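Local coordinates for putative lipoprotein (Bacteroides ovatus, PDB 3OQQ) that is of unknown function but is probably an extracellular lipoprotein and binds calcium ions, at residues A[175-180]-A[302-307]. Residues are numbered along the deposited sequence; the frame is centred on the assembly and turned at random.
Sequences ELLLTL and EVRLIG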
loop_
_atom_site.group_PDB
_atom_site.type_symbol
_atom_site.label_atom_id
_atom_site.label_comp_id
_atom_site.label_asym_id
_atom_site.label_seq_id
_atom_site.Cartn_x
_atom_site.Cartn_y
_atom_site.Cartn_z
ATOM N N GLU A 175 3.615 15.622 -4.330
ATOM C CA GLU A 175 2.795 15.322 -3.176
ATOM C C GLU A 175 2.620 13.851 -3.120
ATOM O O GLU A 175 2.609 13.190 -4.153
ATOM C CB GLU A 175 1.437 16.002 -3.273
ATOM C CG GLU A 175 1.379 17.334 -2.571
ATOM C CD GLU A 175 -0.032 17.865 -2.474
ATOM O OE1 GLU A 175 -0.962 17.056 -2.233
ATOM O OE2 GLU A 175 -0.201 19.097 -2.622
ATOM N N LEU A 176 2.489 13.343 -1.924
ATOM C CA LEU A 176 2.247 11.944 -1.647
ATOM C C LEU A 176 1.041 11.881 -0.750
ATOM O O LEU A 176 0.990 12.599 0.250
ATOM C CB LEU A 176 3.482 11.312 -0.971
ATOM C CG LEU A 176 3.434 9.816 -0.737
ATOM C CD1 LEU A 176 4.724 9.217 -1.082
ATOM C CD2 LEU A 176 3.079 9.474 0.712
ATOM N N LEU A 177 0.048 11.090 -1.139
ATOM C CA LEU A 177 -1.115 10.824 -0.315
ATOM C C LEU A 177 -1.152 9.320 -0.029
ATOM O O LEU A 177 -1.284 8.509 -0.966
ATOM C CB LEU A 177 -2.431 11.309 -0.961
ATOM C CG LEU A 177 -3.700 11.189 -0.102
ATOM C CD1 LEU A 177 -3.667 12.200 1.049
ATOM C CD2 LEU A 177 -4.949 11.444 -0.954
ATOM N N LEU A 178 -1.005 8.955 1.262
ATOM C CA LEU A 178 -1.073 7.577 1.726
ATOM C C LEU A 178 -2.244 7.350 2.664
ATOM O O LEU A 178 -2.407 8.085 3.634
ATOM C CB LEU A 178 0.223 7.159 2.450
ATOM C CG LEU A 178 0.172 5.834 3.264
ATOM C CD1 LEU A 178 0.259 4.621 2.377
ATOM C CD2 LEU A 178 1.249 5.776 4.298
ATOM N N THR A 179 -3.013 6.277 2.420
ATOM C CA THR A 179 -4.017 5.843 3.371
ATOM C C THR A 179 -3.632 4.464 3.789
ATOM O O THR A 179 -3.080 3.708 2.987
ATOM C CB THR A 179 -5.476 5.939 2.897
ATOM O OG1 THR A 179 -5.700 5.154 1.731
ATOM C CG2 THR A 179 -5.956 7.368 2.734
ATOM N N LEU A 180 -3.866 4.161 5.064
ATOM C CA LEU A 180 -3.684 2.854 5.699
ATOM C C LEU A 180 -4.977 2.555 6.420
ATOM O O LEU A 180 -5.368 3.323 7.326
ATOM C CB LEU A 180 -2.490 2.850 6.677
ATOM C CG LEU A 180 -1.093 3.175 6.136
ATOM C CD1 LEU A 180 -0.121 3.361 7.271
ATOM C CD2 LEU A 180 -0.595 2.097 5.174
ATOM N N GLU A 302 -4.331 8.662 7.483
ATOM C CA GLU A 302 -4.169 9.361 6.210
ATOM C C GLU A 302 -3.013 10.343 6.326
ATOM O O GLU A 302 -2.981 11.152 7.255
ATOM C CB GLU A 302 -5.454 10.059 5.766
ATOM C CG GLU A 302 -5.318 10.695 4.389
ATOM C CD GLU A 302 -6.511 11.518 3.953
ATOM O OE1 GLU A 302 -7.465 10.927 3.400
ATOM O OE2 GLU A 302 -6.504 12.747 4.182
ATOM N N VAL A 303 -2.039 10.232 5.408
ATOM C CA VAL A 303 -0.832 11.063 5.439
ATOM C C VAL A 303 -0.627 11.739 4.103
ATOM O O VAL A 303 -0.562 11.086 3.062
ATOM C CB VAL A 303 0.434 10.251 5.828
ATOM C CG1 VAL A 303 1.665 11.168 5.930
ATOM C CG2 VAL A 303 0.236 9.478 7.136
ATOM N N ARG A 304 -0.531 13.060 4.145
ATOM C CA ARG A 304 -0.197 13.875 2.992
ATOM C C ARG A 304 1.193 14.452 3.230
ATOM O O ARG A 304 1.419 15.121 4.246
ATOM C CB ARG A 304 -1.245 14.978 2.791
ATOM C CG ARG A 304 -1.050 15.794 1.524
ATOM C CD ARG A 304 -2.089 16.876 1.463
ATOM N NE ARG A 304 -1.849 17.827 0.379
ATOM C CZ ARG A 304 -2.086 19.129 0.473
ATOM N NH1 ARG A 304 -2.540 19.647 1.606
ATOM N NH2 ARG A 304 -1.859 19.928 -0.562
ATOM N N LEU A 305 2.142 14.133 2.351
ATOM C CA LEU A 305 3.508 14.666 2.452
ATOM C C LEU A 305 3.738 15.592 1.273
ATOM O O LEU A 305 3.619 15.146 0.132
ATOM C CB LEU A 305 4.570 13.557 2.486
ATOM C CG LEU A 305 4.373 12.443 3.508
ATOM C CD1 LEU A 305 5.268 11.317 3.206
ATOM C CD2 LEU A 305 4.638 12.914 4.928
ATOM N N ILE A 306 4.000 16.885 1.544
ATOM C CA ILE A 306 4.185 17.901 0.506
ATOM C C ILE A 306 5.676 18.108 0.336
ATOM O O ILE A 306 6.388 18.444 1.308
ATOM C CB ILE A 306 3.406 19.215 0.821
ATOM C CG1 ILE A 306 1.895 18.926 0.992
ATOM C CG2 ILE A 306 3.593 20.275 -0.280
ATOM C CD1 ILE A 306 1.387 19.056 2.434
ATOM N N GLY A 307 6.141 17.858 -0.887
ATOM C CA GLY A 307 7.550 17.988 -1.225
ATOM C C GLY A 307 8.066 19.412 -1.174
ATOM O O GLY A 307 7.310 20.357 -1.413
#
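The carboxylate of Glu175 is gripped side-on by two nitrogens of Arg304: NH2 reaches OE2 at 2.8 Å and NE reaches OE1 at 2.9 Å, the latter along an almost straight N-H (170°). The two flat groups are far from coplanar, their planes 64° apart; OE1 lies at the edge of the guanidinium and in its plane, OE2 is tilted somewhat from it, and both nitrogens come to the carboxylate from above its own plane. Arg304 gets there with CG anti to the backbone N (chi1 -174°) and its chain extended as far as NE, which carries it along the sheet toward Glu175, diagonally across from it. Ile306, the direct partner of Glu175 in the register, sets CD1 3.9 Å above one guanidinium face, toward its rim, and its CG1 runs beside Glu175 CG. A leucine in place of Arg304 would probably leave the Glu175 carboxylate without its charged mate and free to turn. Further along this face Leu177 CD1 packs against Arg304 CB and Glu302 CG, and Thr179 CG2 lies 3.8 Å from Glu302 CG. Beneath them the backbones pair antiparallel: Leu176 with Leu305 and Leu178 with Val303 are hydrogen-bonded pairs, each closed by two N-H...O bonds. These four residues turn their side chains to the buried face, where Leu176 CD2 meets Leu305 CD1 at 3.8 Å. There Leu176 and Leu305 pack on Leu197 of strand 190-198, and Leu178 and Val303 on Ile269 of strand 266-272, so one antiparallel sheet faces another, as in a beta sandwich. Within its own sheet the pair is flanked by strand 150-161 beside 175-180 and strand 205-215 beside 302-307.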